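Local coordinates for protein TRAP dicarboxylate transporter-DctP subunit (Marinobacter aquaeolei, PDB 4PFI) that probably captures an organic acid in the periplasm and delivers it to a TRAP membrane transporter, at residues T163-L168 and V233-T238; G176-T181 and G195-Q200; V155-M160 and P221-E226; M239-R244 and L304-R309. All blocks are in the same frame, centred on the assembly; numbering follows the deposited sequence.

Contact 1: T163-L168 and V233-T238; sequences TANNPL and VQNVLT. With NA (sodium ion), chain B.
Thr163 and Gln234 cross at about a right angle, and the hydroxyl of one meets the amide oxygen of the other. Thr163 OG1 donates to Gln234 OE1 over 2.6 Å, lying in the carbonyl plane on a lone pair. The glutamine doubles back to receive it: its chain is bent at chi2 (-82°), and Gln234 NE2 is turned to Val233 O in a 3.0 Å bond that fixes the rotation of the amide. A residue with both a donor and an acceptor at its end suits this place, since each half has a partner. On the face that Thr163 shares with Leu237, the methyl Thr163 CG2 rests 3.8 Å from Leu237 CD1.

The backbones form an antiparallel ladder, with Ala164 and Val236 as the hydrogen-bonded pair, interrupted by a classic beta bulge. Asn235 N and Val236 N both donate to Ala164 O, from opposite faces of its plane. The bulge comes just where the sodium ion sits: Asn235 OD1 binds the sodium at 2.3 Å. Gln234 O and two waters bind it too, and Gly298 completes the site. Asn165 brings its amide beside that of Asn235, the planes 55° apart.

Beyond the paired residues the chain 165-168 curls over Val236, whose CG1 lies 3.7 Å from Pro167 CA. Thr238 OG1 stands beside its own backbone N (chi1 -61°), which aims it at the incoming chain; it accepts from Leu168 N over 3.2 Å and donates to a water that also bridges Asn166 O and Val236 O.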
loop_
_atom_site.group_PDB
_atom_site.type_symbol
_atom_site.label_atom_id
_atom_site.label_comp_id
_atom_site.label_asym_id
_atom_site.label_seq_id
_atom_site.Cartn_x
_atom_site.Cartn_y
_atom_site.Cartn_z
ATOM N N THR A 163 3.386 8.330 13.178
ATOM C CA THR A 163 3.612 9.621 13.810
ATOM C C THR A 163 2.668 9.781 14.997
ATOM O O THR A 163 1.589 9.182 15.052
ATOM C CB THR A 163 3.381 10.834 12.847
ATOM O OG1 THR A 163 2.006 10.921 12.471
ATOM C CG2 THR A 163 4.169 10.702 11.603
ATOM N N ALA A 164 3.116 10.598 15.942
ATOM C CA ALA A 164 2.354 10.973 17.091
ATOM C C ALA A 164 3.086 12.131 17.780
ATOM O O ALA A 164 4.097 12.641 17.280
ATOM C CB ALA A 164 2.211 9.796 18.034
ATOM N N ASN A 165 2.561 12.535 18.936
ATOM C CA ASN A 165 3.229 13.528 19.748
ATOM C C ASN A 165 3.996 12.924 20.916
ATOM O O ASN A 165 4.284 13.604 21.891
ATOM C CB ASN A 165 2.251 14.609 20.172
ATOM C CG ASN A 165 2.016 15.595 19.069
ATOM O OD1 ASN A 165 2.938 15.924 18.319
ATOM N ND2 ASN A 165 0.784 16.051 18.927
ATOM N N ASN A 166 4.332 11.641 20.786
ATOM C CA ASN A 166 5.238 10.956 21.700
ATOM C C ASN A 166 5.801 9.743 20.986
ATOM O O ASN A 166 5.275 9.348 19.952
ATOM C CB ASN A 166 4.512 10.533 22.992
ATOM C CG ASN A 166 3.175 9.877 22.730
ATOM O OD1 ASN A 166 2.128 10.542 22.657
ATOM N ND2 ASN A 166 3.198 8.569 22.550
ATOM N N PRO A 167 6.877 9.150 21.514
ATOM C CA PRO A 167 7.416 7.957 20.846
ATOM C C PRO A 167 6.490 6.764 21.043
ATOM O O PRO A 167 5.770 6.726 22.025
ATOM C CB PRO A 167 8.770 7.714 21.540
ATOM C CG PRO A 167 9.042 8.968 22.363
ATOM C CD PRO A 167 7.671 9.531 22.694
ATOM N N LEU A 168 6.498 5.820 20.108
ATOM C CA LEU A 168 5.642 4.650 20.189
ATOM C C LEU A 168 6.544 3.410 20.275
ATOM O O LEU A 168 6.683 2.666 19.301
ATOM C CB LEU A 168 4.721 4.589 18.980
ATOM C CG LEU A 168 3.739 5.765 18.872
ATOM C CD1 LEU A 168 3.160 5.892 17.474
ATOM C CD2 LEU A 168 2.604 5.635 19.892
ATOM N N VAL A 233 2.591 18.958 12.403
ATOM C CA VAL A 233 1.651 18.906 13.495
ATOM C C VAL A 233 1.887 17.619 14.302
ATOM O O VAL A 233 1.017 17.150 15.045
ATOM C CB VAL A 233 0.170 19.064 12.973
ATOM C CG1 VAL A 233 -0.056 20.480 12.430
ATOM C CG2 VAL A 233 -0.168 18.011 11.905
ATOM N N GLN A 234 3.089 17.068 14.159
ATOM C CA GLN A 234 3.510 15.906 14.917
ATOM C C GLN A 234 4.946 16.151 15.444
ATOM O O GLN A 234 5.653 17.040 14.964
ATOM C CB GLN A 234 3.426 14.619 14.070
ATOM C CG GLN A 234 2.046 14.229 13.504
ATOM C CD GLN A 234 1.168 13.503 14.524
ATOM O OE1 GLN A 234 0.914 12.284 14.417
ATOM N NE2 GLN A 234 0.673 14.246 15.510
ATOM N N ASN A 235 5.360 15.394 16.441
ATOM C CA ASN A 235 6.674 15.565 17.079
ATOM C C ASN A 235 7.571 14.339 16.933
ATOM O O ASN A 235 8.798 14.449 16.995
ATOM C CB ASN A 235 6.500 15.890 18.571
ATOM C CG ASN A 235 6.104 17.367 18.821
ATOM O OD1 ASN A 235 6.322 18.253 17.992
ATOM N ND2 ASN A 235 5.555 17.617 19.989
ATOM N N VAL A 236 6.980 13.169 16.720
ATOM C CA VAL A 236 7.782 11.981 16.688
ATOM C C VAL A 236 7.385 11.063 15.536
ATOM O O VAL A 236 6.238 10.652 15.420
ATOM C CB VAL A 236 7.704 11.191 18.028
ATOM C CG1 VAL A 236 8.594 9.970 17.954
ATOM C CG2 VAL A 236 8.068 12.070 19.215
ATOM N N LEU A 237 8.359 10.753 14.693
ATOM C CA LEU A 237 8.204 9.760 13.637
ATOM C C LEU A 237 8.776 8.417 14.117
ATOM O O LEU A 237 9.991 8.316 14.317
ATOM C CB LEU A 237 8.981 10.242 12.418
ATOM C CG LEU A 237 8.509 9.686 11.087
ATOM C CD1 LEU A 237 7.763 10.795 10.420
ATOM C CD2 LEU A 237 9.666 9.240 10.237
ATOM N N THR A 238 7.936 7.412 14.368
ATOM C CA THR A 238 8.453 6.114 14.839
ATOM C C THR A 238 8.469 5.086 13.690
ATOM O O THR A 238 7.456 4.832 13.062
ATOM C CB THR A 238 7.621 5.511 16.040
ATOM O OG1 THR A 238 7.663 6.380 17.176
ATOM C CG2 THR A 238 8.159 4.175 16.464
HETATM NA NA NA B . 6.814 18.994 15.840
HETATM O O HOH W 1 5.914 8.314 17.151
HETATM O O HOH W 2 7.214 19.554 13.438
HETATM O O HOH W 3 4.542 20.186 16.027
#

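Contact 2: G176-T181 and G195-Q200; sequences GLRFRT and GADPVQ
Arg178 and Val199 meet at about a right angle, the valine methyl CG1 sitting over the centre of the guanidinium face, 3.7 Å from Arg178 CZ. At the edge of the same group Arg178 NH1 donates to Asp197 OD2, a salt bridge of 3.0 Å that reaches the carboxylate on its syn side. Bends at chi2 (-94°) and chi3 (-84°) fold the arginine back along the aspartate. This is the solvent side, where a long, charged arginine can lie over the strands.

The backbone ladder and the other face are closer-knit. Strands 178-180 and 197-199 run parallel, with Asp197 N to Leu177 O the shortest rung at 2.8 Å. Pro198 lacks an N-H, yet costs the ladder no bond, because the rungs use the residues before and after it. Pro198 CB lies 3.7 Å from Thr181 CG2, and Gln200 NE2 adds a 3.3 Å bond to Thr181 OG1, while the small Ala196 fits its CB beside Phe179 CB. Gly195, at positive phi, ends the preceding helix in a Schellman motif.

The two strands are joined through helix 185-192 as a beta-alpha-beta unit. Phe191 of that helix stacks on Phe179, strand 217-220 borders strand 178-180, and Arg180, farther along the face of Arg178, is covered by helix 203-212.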
loop_
_atom_site.group_PDB
_atom_site.type_symbol
_atom_site.label_atom_id
_atom_site.label_comp_id
_atom_site.label_asym_id
_atom_site.label_seq_id
_atom_site.Cartn_x
_atom_site.Cartn_y
_atom_site.Cartn_z
ATOM N N GLY A 176 -5.264 3.975 24.841
ATOM C CA GLY A 176 -6.160 5.120 24.896
ATOM C C GLY A 176 -6.022 6.116 23.746
ATOM O O GLY A 176 -6.771 7.096 23.676
ATOM N N LEU A 177 -5.065 5.869 22.852
ATOM C CA LEU A 177 -4.770 6.778 21.735
ATOM C C LEU A 177 -5.758 6.628 20.604
ATOM O O LEU A 177 -6.006 5.516 20.150
ATOM C CB LEU A 177 -3.371 6.495 21.182
ATOM C CG LEU A 177 -2.309 7.515 21.590
ATOM C CD1 LEU A 177 -2.368 7.791 23.087
ATOM C CD2 LEU A 177 -0.927 7.034 21.165
ATOM N N ARG A 178 -6.335 7.734 20.146
ATOM C CA ARG A 178 -7.086 7.709 18.890
ATOM C C ARG A 178 -6.060 7.711 17.769
ATOM O O ARG A 178 -5.298 8.667 17.616
ATOM C CB ARG A 178 -8.006 8.928 18.761
ATOM C CG ARG A 178 -9.088 8.986 19.808
ATOM C CD ARG A 178 -10.346 8.342 19.268
ATOM N NE ARG A 178 -11.105 9.293 18.476
ATOM C CZ ARG A 178 -12.377 9.130 18.118
ATOM N NH1 ARG A 178 -13.058 8.044 18.485
ATOM N NH2 ARG A 178 -12.966 10.080 17.397
ATOM N N PHE A 179 -6.021 6.636 16.999
ATOM C CA PHE A 179 -4.963 6.451 16.021
ATOM C C PHE A 179 -5.585 6.165 14.655
ATOM O O PHE A 179 -6.445 5.303 14.541
ATOM C CB PHE A 179 -4.010 5.307 16.466
ATOM C CG PHE A 179 -2.684 5.297 15.728
ATOM C CD1 PHE A 179 -1.623 6.093 16.147
ATOM C CD2 PHE A 179 -2.519 4.517 14.579
ATOM C CE1 PHE A 179 -0.403 6.097 15.441
ATOM C CE2 PHE A 179 -1.295 4.517 13.867
ATOM C CZ PHE A 179 -0.246 5.303 14.291
ATOM N N ARG A 180 -5.166 6.901 13.623
ATOM C CA ARG A 180 -5.780 6.791 12.294
ATOM C C ARG A 180 -5.085 5.719 11.417
ATOM O O ARG A 180 -3.892 5.791 11.116
ATOM C CB ARG A 180 -5.871 8.189 11.646
ATOM C CG ARG A 180 -5.749 8.281 10.134
ATOM C CD ARG A 180 -6.791 7.581 9.418
ATOM N NE ARG A 180 -7.089 8.196 8.127
ATOM C CZ ARG A 180 -7.564 7.542 7.055
ATOM N NH1 ARG A 180 -7.843 8.216 5.948
ATOM N NH2 ARG A 180 -7.769 6.229 7.058
ATOM N N THR A 181 -5.854 4.702 11.050
ATOM C CA THR A 181 -5.338 3.498 10.417
ATOM C C THR A 181 -5.814 3.448 8.973
ATOM O O THR A 181 -6.658 4.248 8.581
ATOM C CB THR A 181 -5.898 2.222 11.118
ATOM O OG1 THR A 181 -7.324 2.158 10.948
ATOM C CG2 THR A 181 -5.566 2.200 12.603
ATOM N N GLY A 195 -3.904 -1.661 21.916
ATOM C CA GLY A 195 -4.735 -0.951 22.864
ATOM C C GLY A 195 -5.090 0.450 22.388
ATOM O O GLY A 195 -5.378 1.316 23.204
ATOM N N ALA A 196 -5.069 0.691 21.079
ATOM C CA ALA A 196 -5.480 1.992 20.560
ATOM C C ALA A 196 -6.982 1.978 20.275
ATOM O O ALA A 196 -7.599 0.918 20.283
ATOM C CB ALA A 196 -4.701 2.350 19.299
ATOM N N ASP A 197 -7.559 3.156 20.043
ATOM C CA ASP A 197 -8.897 3.268 19.455
ATOM C C ASP A 197 -8.704 3.745 18.023
ATOM O O ASP A 197 -8.494 4.941 17.783
ATOM C CB ASP A 197 -9.781 4.269 20.210
ATOM C CG ASP A 197 -11.105 4.531 19.498
ATOM O OD1 ASP A 197 -11.580 3.637 18.754
ATOM O OD2 ASP A 197 -11.683 5.631 19.676
ATOM N N PRO A 198 -8.756 2.812 17.066
ATOM C CA PRO A 198 -8.532 3.133 15.652
ATOM C C PRO A 198 -9.694 3.889 14.989
ATOM O O PRO A 198 -10.850 3.541 15.174
ATOM C CB PRO A 198 -8.364 1.760 15.015
ATOM C CG PRO A 198 -9.138 0.842 15.896
ATOM C CD PRO A 198 -9.048 1.390 17.280
ATOM N N VAL A 199 -9.375 4.926 14.219
ATOM C CA VAL A 199 -10.374 5.664 13.430
ATOM C C VAL A 199 -9.925 5.679 11.984
ATOM O O VAL A 199 -8.745 5.477 11.703
ATOM C CB VAL A 199 -10.486 7.129 13.904
ATOM C CG1 VAL A 199 -11.147 7.192 15.263
ATOM C CG2 VAL A 199 -9.116 7.744 13.988
ATOM N N GLN A 200 -10.856 5.909 11.070
ATOM C CA GLN A 200 -10.551 6.052 9.656
ATOM C C GLN A 200 -11.050 7.398 9.122
ATOM O O GLN A 200 -11.698 7.488 8.096
ATOM C CB GLN A 200 -11.167 4.911 8.874
ATOM C CG GLN A 200 -10.611 3.558 9.288
ATOM C CD GLN A 200 -11.281 3.067 10.512
ATOM O OE1 GLN A 200 -12.506 3.078 10.582
ATOM N NE2 GLN A 200 -10.504 2.654 11.504
#

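Contact 3: V155-M160 and P221-E226; sequences VPEGWM and PVFAIE
Pro221 and Phe223 touch the segment 155-160 almost wholly through nonpolar and weakly polar contacts. The main apolar pair is selenomethionine Met160 with Pro221: the two side chains lie side by side and point the same way, Met160 SE 3.7 Å from Pro221 CD. Bends at chi2 (-68°) and chi3 (-79°) curl the Met160 chain and bring its selenium alongside the ring. A flexible, unbranched chain is well suited to following the rigid proline. Phe223 CE2 lies 4.1 Å from Glu157 CB.

Carbonyl contacts make a second group. Glu157 O lies near the plane of the Phe223 ring, at its edge, 3.2 Å from CE2, so the oxygen meets the slightly positive rim and not the pi face. The phenyl group sits between its backbone N and carbonyl carbon (chi1 70°), turned back to the strand. Trp159 O approaches Pro221 CA at 3.6 Å. Gly158, between these two carbonyls, has backbone angles that would press a side chain against the preceding carbonyl.

Pro221 is the N-cap of helix 222-228, a position that needs no N-H of its own. Its carbonyl accepts from Ile225 N over 3.1 Å. The start of the helix lies against the long strand 149-164 near the middle of the molecule.

Water supplies the polar link. One molecule donates to Trp159 O (2.8 Å) and accepts from Val222 N (2.9 Å), serving a first-turn N-H. Asn286 of helix 263-296 makes a direct bridge, donating to Glu157 O and accepting from Phe223 N.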
loop_
_atom_site.group_PDB
_atom_site.type_symbol
_atom_site.label_atom_id
_atom_site.label_comp_id
_atom_site.label_asym_id
_atom_site.label_seq_id
_atom_site.Cartn_x
_atom_site.Cartn_y
_atom_site.Cartn_z
ATOM N N VAL A 155 2.796 -3.793 -6.108
ATOM C CA VAL A 155 3.859 -2.797 -6.076
ATOM C C VAL A 155 4.069 -2.181 -4.679
ATOM O O VAL A 155 3.119 -1.715 -4.058
ATOM C CB VAL A 155 3.555 -1.666 -7.059
ATOM C CG1 VAL A 155 4.692 -0.662 -7.060
ATOM C CG2 VAL A 155 3.307 -2.244 -8.469
ATOM N N PRO A 156 5.320 -2.162 -4.190
ATOM C CA PRO A 156 5.672 -1.574 -2.882
ATOM C C PRO A 156 5.666 -0.032 -2.915
ATOM O O PRO A 156 6.156 0.534 -3.895
ATOM C CB PRO A 156 7.103 -2.081 -2.650
ATOM C CG PRO A 156 7.684 -2.208 -4.065
ATOM C CD PRO A 156 6.504 -2.626 -4.940
ATOM N N GLU A 157 5.106 0.639 -1.902
ATOM C CA GLU A 157 5.172 2.114 -1.836
ATOM C C GLU A 157 5.996 2.561 -0.636
ATOM O O GLU A 157 6.301 3.746 -0.474
ATOM C CB GLU A 157 3.786 2.754 -1.822
ATOM C CG GLU A 157 2.859 2.127 -2.827
ATOM C CD GLU A 157 1.509 2.833 -2.951
ATOM O OE1 GLU A 157 0.503 2.289 -2.433
ATOM O OE2 GLU A 157 1.438 3.919 -3.580
ATOM N N GLY A 158 6.399 1.609 0.189
ATOM C CA GLY A 158 7.327 1.908 1.251
ATOM C C GLY A 158 6.880 1.373 2.595
ATOM O O GLY A 158 5.731 0.957 2.766
ATOM N N TRP A 159 7.805 1.344 3.545
ATOM C CA TRP A 159 7.482 0.993 4.909
ATOM C C TRP A 159 6.424 1.947 5.476
ATOM O O TRP A 159 6.585 3.167 5.387
ATOM C CB TRP A 159 8.747 1.116 5.748
ATOM C CG TRP A 159 9.658 -0.057 5.671
ATOM C CD1 TRP A 159 10.921 -0.079 5.182
ATOM C CD2 TRP A 159 9.364 -1.397 6.095
ATOM N NE1 TRP A 159 11.442 -1.358 5.267
ATOM C CE2 TRP A 159 10.508 -2.183 5.827
ATOM C CE3 TRP A 159 8.247 -2.000 6.678
ATOM C CZ2 TRP A 159 10.570 -3.545 6.122
ATOM C CZ3 TRP A 159 8.304 -3.357 6.963
ATOM C CH2 TRP A 159 9.464 -4.113 6.690
HETATM N N MSE A 160 5.369 1.424 6.093
HETATM C CA MSE A 160 4.445 2.284 6.857
HETATM C C MSE A 160 5.240 2.923 8.014
HETATM O O MSE A 160 6.054 2.260 8.653
HETATM C CB MSE A 160 3.245 1.508 7.402
HETATM C CG MSE A 160 2.358 0.905 6.314
HETATM SE SE MSE A 160 1.407 2.271 5.280
HETATM C CE MSE A 160 -0.050 2.678 6.551
ATOM N N PRO A 221 3.248 5.856 4.608
ATOM C CA PRO A 221 4.636 5.960 4.158
ATOM C C PRO A 221 5.115 7.420 4.207
ATOM O O PRO A 221 4.312 8.363 4.147
ATOM C CB PRO A 221 4.605 5.403 2.726
ATOM C CG PRO A 221 3.181 5.493 2.291
ATOM C CD PRO A 221 2.337 5.415 3.532
ATOM N N VAL A 222 6.420 7.592 4.373
ATOM C CA VAL A 222 7.017 8.897 4.559
ATOM C C VAL A 222 6.635 9.915 3.468
ATOM O O VAL A 222 6.377 11.074 3.794
ATOM C CB VAL A 222 8.551 8.765 4.650
ATOM C CG1 VAL A 222 9.221 10.109 4.507
ATOM C CG2 VAL A 222 8.920 8.149 5.979
ATOM N N PHE A 223 6.586 9.513 2.192
ATOM C CA PHE A 223 6.220 10.479 1.152
ATOM C C PHE A 223 4.817 11.008 1.328
ATOM O O PHE A 223 4.558 12.144 0.999
ATOM C CB PHE A 223 6.388 9.957 -0.293
ATOM C CG PHE A 223 5.410 8.917 -0.687
ATOM C CD1 PHE A 223 4.200 9.251 -1.296
ATOM C CD2 PHE A 223 5.705 7.558 -0.462
ATOM C CE1 PHE A 223 3.287 8.202 -1.681
ATOM C CE2 PHE A 223 4.821 6.551 -0.822
ATOM C CZ PHE A 223 3.611 6.865 -1.434
ATOM N N ALA A 224 3.900 10.176 1.804
ATOM C CA ALA A 224 2.530 10.627 1.988
ATOM C C ALA A 224 2.451 11.597 3.205
ATOM O O ALA A 224 1.726 12.600 3.177
ATOM C CB ALA A 224 1.606 9.450 2.172
ATOM N N ILE A 225 3.226 11.304 4.253
ATOM C CA ILE A 225 3.315 12.174 5.421
ATOM C C ILE A 225 3.842 13.576 5.039
ATOM O O ILE A 225 3.281 14.597 5.450
ATOM C CB ILE A 225 4.226 11.539 6.483
ATOM C CG1 ILE A 225 3.527 10.300 7.067
ATOM C CG2 ILE A 225 4.570 12.537 7.582
ATOM C CD1 ILE A 225 4.450 9.396 7.881
ATOM N N GLU A 226 4.925 13.619 4.269
ATOM C CA GLU A 226 5.488 14.886 3.821
ATOM C C GLU A 226 4.476 15.631 2.938
ATOM O O GLU A 226 4.255 16.823 3.109
ATOM C CB GLU A 226 6.823 14.681 3.074
ATOM C CG GLU A 226 7.585 15.971 2.773
ATOM C CD GLU A 226 6.980 16.781 1.626
ATOM O OE1 GLU A 226 6.423 16.178 0.676
ATOM O OE2 GLU A 226 7.049 18.041 1.663
HETATM O O HOH W 4 8.143 5.250 4.339
#

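Contact 4: M239-R244 and L304-R309; sequences MARASR and LTEDER
Arg309 reaches from its helix to two successive carbonyls of the loop 239-244. Arg309 NE donates to Ala240 O at 2.8 Å and its NH2 to Arg241 O at 2.7 Å, both oxygens lying close to the guanidinium plane. Arginine suits the place because NE and NH2 present two N-H groups along one rigid edge, and the double grip fixes the rotation of the group. Over one of its faces lies the guanidinium of Arg241, in an offset stack with centres 4.0 Å apart and planes at 26°.

Glu306 serves both arginines, which probably eases the closeness of the two like charges. Glu306 OE2 accepts from Arg241 NH2 at 3.2 Å, nearly along the C-O axis, and from Arg309 NH1 on the syn side; a water also bridges Arg241 NH2 and Glu306 OE2. The bend of Glu306 at chi2 (-54°) turns its carboxylate back toward the loop. Glu122 adds a further salt bridge to Arg309 NH1, probably helping to balance the charge.

Next to this network Leu304 CD1 presses on Ala240 CB at 3.5 Å, where a small residue lets the loop come near, and Leu304 N donates to Met239 O. Farther out, Thr305 and Glu308 form a capping box: Glu308 N donates to Thr305 OG1, and Thr305 N to Glu308 OE1. The box starts helix 306-316 just after strand 300-303, which runs parallel to strand 236-239, while the loop leads on into strand 244-252.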
loop_
_atom_site.group_PDB
_atom_site.type_symbol
_atom_site.label_atom_id
_atom_site.label_comp_id
_atom_site.label_asym_id
_atom_site.label_seq_id
_atom_site.Cartn_x
_atom_site.Cartn_y
_atom_site.Cartn_z
HETATM N N MSE A 239 9.620 4.481 13.446
HETATM C CA MSE A 239 9.761 3.530 12.364
HETATM C C MSE A 239 9.844 2.134 12.985
HETATM O O MSE A 239 10.872 1.732 13.532
HETATM C CB MSE A 239 10.980 3.911 11.522
HETATM C CG MSE A 239 11.032 5.490 11.292
HETATM SE SE MSE A 239 12.288 5.974 9.909
HETATM C CE MSE A 239 11.058 6.546 8.504
ATOM N N ALA A 240 8.719 1.431 12.962
ATOM C CA ALA A 240 8.649 0.092 13.543
ATOM C C ALA A 240 8.912 -0.982 12.513
ATOM O O ALA A 240 9.133 -2.114 12.888
ATOM C CB ALA A 240 7.299 -0.153 14.159
ATOM N N ARG A 241 8.905 -0.612 11.227
ATOM C CA ARG A 241 8.984 -1.569 10.120
ATOM C C ARG A 241 8.032 -2.763 10.420
ATOM O O ARG A 241 8.462 -3.902 10.573
ATOM C CB ARG A 241 10.442 -1.993 9.924
ATOM C CG ARG A 241 11.326 -0.914 9.281
ATOM C CD ARG A 241 12.790 -1.410 9.055
ATOM N NE ARG A 241 13.402 -1.800 10.334
ATOM C CZ ARG A 241 13.904 -2.999 10.627
ATOM N NH1 ARG A 241 13.938 -3.997 9.733
ATOM N NH2 ARG A 241 14.396 -3.197 11.841
ATOM N N ALA A 242 6.737 -2.465 10.563
ATOM C CA ALA A 242 5.749 -3.478 10.921
ATOM C C ALA A 242 5.050 -3.975 9.669
ATOM O O ALA A 242 4.797 -5.161 9.527
ATOM C CB ALA A 242 4.741 -2.923 11.934
ATOM N N SER A 243 4.752 -3.068 8.742
ATOM C CA SER A 243 4.158 -3.456 7.461
ATOM C C SER A 243 4.504 -2.435 6.396
ATOM O O SER A 243 4.849 -1.283 6.690
ATOM C CB SER A 243 2.636 -3.556 7.575
ATOM O OG SER A 243 2.113 -2.355 8.100
ATOM N N ARG A 244 4.370 -2.853 5.150
ATOM C CA ARG A 244 4.595 -2.008 4.003
ATOM C C ARG A 244 3.290 -1.588 3.331
ATOM O O ARG A 244 2.282 -2.280 3.407
ATOM C CB ARG A 244 5.420 -2.773 2.991
ATOM C CG ARG A 244 6.889 -2.928 3.348
ATOM C CD ARG A 244 7.562 -3.700 2.239
ATOM N NE ARG A 244 8.978 -3.957 2.473
ATOM C CZ ARG A 244 9.448 -5.035 3.077
ATOM N NH1 ARG A 244 8.620 -5.963 3.541
ATOM N NH2 ARG A 244 10.751 -5.192 3.225
ATOM N N LEU A 304 12.759 1.634 16.084
ATOM C CA LEU A 304 12.623 0.639 17.143
ATOM C C LEU A 304 13.761 -0.389 17.096
ATOM O O LEU A 304 14.215 -0.774 16.010
ATOM C CB LEU A 304 11.275 -0.068 17.041
ATOM C CG LEU A 304 10.040 0.818 17.238
ATOM C CD1 LEU A 304 8.794 -0.068 17.331
ATOM C CD2 LEU A 304 10.143 1.762 18.450
ATOM N N THR A 305 14.231 -0.801 18.269
ATOM C CA THR A 305 15.195 -1.898 18.392
ATOM C C THR A 305 14.503 -3.218 18.108
ATOM O O THR A 305 13.277 -3.288 18.118
ATOM C CB THR A 305 15.737 -2.018 19.812
ATOM O OG1 THR A 305 14.646 -2.321 20.701
ATOM C CG2 THR A 305 16.445 -0.732 20.246
ATOM N N GLU A 306 15.282 -4.264 17.869
ATOM C CA GLU A 306 14.720 -5.598 17.639
ATOM C C GLU A 306 13.875 -6.070 18.827
ATOM O O GLU A 306 12.822 -6.663 18.630
ATOM C CB GLU A 306 15.823 -6.600 17.302
ATOM C CG GLU A 306 16.389 -6.398 15.900
ATOM C CD GLU A 306 15.311 -6.401 14.804
ATOM O OE1 GLU A 306 14.579 -7.417 14.672
ATOM O OE2 GLU A 306 15.188 -5.381 14.076
ATOM N N ASP A 307 14.310 -5.777 20.048
ATOM C CA ASP A 307 13.525 -6.126 21.228
ATOM C C ASP A 307 12.159 -5.438 21.225
ATOM O O ASP A 307 11.141 -6.052 21.524
ATOM C CB ASP A 307 14.274 -5.750 22.506
ATOM C CG ASP A 307 15.384 -6.727 22.839
ATOM O OD1 ASP A 307 15.633 -7.644 22.024
ATOM O OD2 ASP A 307 16.019 -6.563 23.909
ATOM N N GLU A 308 12.142 -4.155 20.896
ATOM C CA GLU A 308 10.896 -3.400 20.891
ATOM C C GLU A 308 9.981 -3.929 19.785
ATOM O O GLU A 308 8.780 -4.060 19.977
ATOM C CB GLU A 308 11.174 -1.892 20.747
ATOM C CG GLU A 308 11.757 -1.251 22.001
ATOM C CD GLU A 308 12.352 0.157 21.765
ATOM O OE1 GLU A 308 12.757 0.499 20.628
ATOM O OE2 GLU A 308 12.413 0.943 22.736
ATOM N N ARG A 309 10.555 -4.262 18.636
ATOM C CA ARG A 309 9.767 -4.797 17.541
ATOM C C ARG A 309 9.164 -6.133 17.939
ATOM O O ARG A 309 7.996 -6.410 17.657
ATOM C CB ARG A 309 10.621 -4.949 16.287
ATOM C CG ARG A 309 11.074 -3.597 15.769
ATOM C CD ARG A 309 11.888 -3.670 14.485
ATOM N NE ARG A 309 11.062 -4.064 13.345
ATOM C CZ ARG A 309 11.216 -5.186 12.659
ATOM N NH1 ARG A 309 12.180 -6.046 12.975
ATOM N NH2 ARG A 309 10.410 -5.444 11.643
HETATM O O HOH W 5 16.624 -5.045 11.571
#

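Contact 3 is the buried one, near the centre of the chain, and works through apolar contacts, carbonyls and one water; the other three lie farther out and are partly buried. Contacts 1 and 2 are strand pairings in the same sheet, antiparallel with a metal site in one and parallel with a surface salt bridge in the other, and they touch through Leu168, Leu177 and Phe179. Contacts 1 and 3 share strand 149-164, and Thr163 meets Ile225 between them. Contact 4 has no strand ladder and relies on arginine side chains; Ser243 O probably bonds Met160 N of contact 3, and Leu304 packs on Thr238 of contact 1.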